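Long-range contact in glutathione peroxidase-like protein (Trypanosoma brucei, PDB 3DWV), which probably reduces hydroperoxides as a glutathione peroxidase-type tryparedoxin peroxidase, captured here in its oxidized, disulfide-bonded form: residues P48-N53 and Q78-L83. The protein carries 1 engineered substitution. Sequence-based numbering, arbitrary orientation. Where two conformers were deposited one is given.
Sequences PLLIYN and QGFTVL
Pro48 meets Phe80 just before the two strands pair: its carbonyl O receives a CA-H...O contact from Phe80 CA at 3.5 Å. With CG anti to the backbone N (chi1 176°), the Phe80 ring lies forward along the first segment, from Pro48 toward Leu50, bringing CE1 to 3.8 Å from Leu49 CA and CZ to 4.1 Å from Leu50 CB. Leu49 points to the face that also carries Thr81 and Leu83, where its CD1 meets CD1 of Leu83 at 3.8 Å while its CB rests near CG2 of Thr81. Leu50 is gripped through both backbone polar atoms: its N donates to Thr81 O (3.0 Å), and its O accepts from Leu83 N (3.0 Å). Ile51 sits on the Leu49 face, its CA-H directed at Leu83 O. The same oxygen takes the next bond, from Tyr52 N at 2.9 Å, and the Tyr52 ring swings back so that CD1 lies 3.6 Å from Val82 CG1. This is the parallel pairing of a right-handed beta-alpha-beta unit in the thioredoxin fold. Strand 81-86 forms one edge of the sheet and strand 152-155 flanks strand 49-54 on its other side; helix 64-75 packs on Leu50, Tyr52 and Phe80, and helix 171-181 meets Tyr52 and Phe80.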
loop_
_atom_site.group_PDB
_atom_site.type_symbol
_atom_site.label_atom_id
_atom_site.label_comp_id
_atom_site.label_asym_id
_atom_site.label_seq_id
_atom_site.Cartn_x
_atom_site.Cartn_y
_atom_site.Cartn_z
ATOM N N PRO A 48 -12.060 -6.017 5.395
ATOM C CA PRO A 48 -10.807 -5.263 5.540
ATOM C C PRO A 48 -9.890 -5.482 4.355
ATOM O O PRO A 48 -10.103 -6.379 3.534
ATOM C CB PRO A 48 -10.217 -5.834 6.837
ATOM C CG PRO A 48 -10.799 -7.209 6.968
ATOM C CD PRO A 48 -12.148 -7.179 6.290
ATOM N N LEU A 49 -8.853 -4.639 4.258
ATOM C CA LEU A 49 -7.890 -4.812 3.199
ATOM C C LEU A 49 -6.562 -4.196 3.654
ATOM O O LEU A 49 -6.523 -3.432 4.620
ATOM C CB LEU A 49 -8.372 -4.254 1.867
ATOM C CG LEU A 49 -8.670 -2.763 1.722
ATOM C CD1 LEU A 49 -8.463 -2.347 0.266
ATOM C CD2 LEU A 49 -10.086 -2.379 2.159
ATOM N N LEU A 50 -5.489 -4.548 2.956
ATOM C CA LEU A 50 -4.174 -3.997 3.204
ATOM C C LEU A 50 -3.685 -3.289 1.936
ATOM O O LEU A 50 -3.770 -3.959 0.899
ATOM C CB LEU A 50 -3.153 -5.099 3.473
ATOM C CG LEU A 50 -2.703 -5.416 4.877
ATOM C CD1 LEU A 50 -1.623 -6.496 4.800
ATOM C CD2 LEU A 50 -2.231 -4.190 5.640
ATOM N N ILE A 51 -3.219 -2.046 2.088
ATOM C CA ILE A 51 -2.742 -1.312 0.907
ATOM C C ILE A 51 -1.258 -1.026 1.053
ATOM O O ILE A 51 -0.826 -0.299 1.952
ATOM C CB ILE A 51 -3.515 -0.015 0.664
ATOM C CG1 ILE A 51 -5.031 -0.286 0.546
ATOM C CG2 ILE A 51 -2.952 0.709 -0.560
ATOM C CD1 ILE A 51 -5.830 1.025 0.374
ATOM N N TYR A 52 -0.522 -1.667 0.130
ATOM C CA TYR A 52 0.905 -1.467 0.050
ATOM C C TYR A 52 1.393 -0.545 -1.066
ATOM O O TYR A 52 0.770 -0.590 -2.142
ATOM C CB TYR A 52 1.545 -2.816 -0.239
ATOM C CG TYR A 52 1.594 -3.850 0.851
ATOM C CD1 TYR A 52 0.543 -4.705 1.114
ATOM C CD2 TYR A 52 2.756 -3.975 1.624
ATOM C CE1 TYR A 52 0.631 -5.661 2.133
ATOM C CE2 TYR A 52 2.845 -4.929 2.619
ATOM C CZ TYR A 52 1.788 -5.764 2.881
ATOM O OH TYR A 52 1.882 -6.717 3.877
ATOM N N ASN A 53 2.440 0.230 -0.829
ATOM C CA ASN A 53 3.187 0.842 -1.941
ATOM C C ASN A 53 4.330 -0.089 -2.353
ATOM O O ASN A 53 4.937 -0.702 -1.480
ATOM C CB ASN A 53 3.723 2.239 -1.590
ATOM C CG ASN A 53 4.680 2.223 -0.396
ATOM O OD1 ASN A 53 4.203 2.056 0.730
ATOM N ND2 ASN A 53 5.988 2.402 -0.570
ATOM N N GLN A 78 -11.886 -15.068 2.938
ATOM C CA GLN A 78 -12.799 -14.543 3.968
ATOM C C GLN A 78 -13.299 -13.150 3.610
ATOM O O GLN A 78 -14.025 -12.502 4.385
ATOM C CB GLN A 78 -12.120 -14.518 5.340
ATOM C CG GLN A 78 -11.818 -15.870 5.958
ATOM C CD GLN A 78 -11.359 -15.792 7.407
ATOM O OE1 GLN A 78 -11.957 -15.088 8.235
ATOM N NE2 GLN A 78 -10.293 -16.517 7.772
ATOM N N GLY A 79 -12.893 -12.658 2.436
ATOM C CA GLY A 79 -13.239 -11.426 1.772
ATOM C C GLY A 79 -12.157 -10.380 1.627
ATOM O O GLY A 79 -12.217 -9.342 0.968
ATOM N N PHE A 80 -11.029 -10.574 2.261
ATOM C CA PHE A 80 -9.883 -9.724 2.380
ATOM C C PHE A 80 -9.213 -9.467 1.041
ATOM O O PHE A 80 -9.268 -10.307 0.133
ATOM C CB PHE A 80 -8.923 -10.419 3.340
ATOM C CG PHE A 80 -7.575 -9.744 3.568
ATOM C CD1 PHE A 80 -7.456 -8.572 4.297
ATOM C CD2 PHE A 80 -6.428 -10.340 3.051
ATOM C CE1 PHE A 80 -6.217 -8.008 4.531
ATOM C CE2 PHE A 80 -5.193 -9.806 3.277
ATOM C CZ PHE A 80 -5.085 -8.652 4.038
ATOM N N THR A 81 -8.569 -8.304 0.861
ATOM C CA THR A 81 -7.693 -8.218 -0.342
ATOM C C THR A 81 -6.459 -7.407 0.031
ATOM O O THR A 81 -6.439 -6.718 1.060
ATOM C CB THR A 81 -8.398 -7.708 -1.601
ATOM O OG1 THR A 81 -7.585 -7.972 -2.789
ATOM C CG2 THR A 81 -8.627 -6.201 -1.533
ATOM N N VAL A 82 -5.437 -7.547 -0.806
ATOM C CA VAL A 82 -4.242 -6.701 -0.735
ATOM C C VAL A 82 -4.217 -5.901 -2.030
ATOM O O VAL A 82 -4.388 -6.547 -3.097
ATOM C CB VAL A 82 -2.997 -7.591 -0.595
ATOM C CG1 VAL A 82 -1.742 -6.771 -0.811
ATOM C CG2 VAL A 82 -3.051 -8.303 0.760
ATOM N N LEU A 83 -4.003 -4.589 -1.982
ATOM C CA LEU A 83 -3.847 -3.811 -3.198
ATOM C C LEU A 83 -2.453 -3.194 -3.234
ATOM O O LEU A 83 -2.031 -2.686 -2.172
ATOM C CB LEU A 83 -4.838 -2.645 -3.238
ATOM C CG LEU A 83 -6.319 -3.022 -3.186
ATOM C CD1 LEU A 83 -7.178 -1.763 -3.269
ATOM C CD2 LEU A 83 -6.721 -3.916 -4.354
#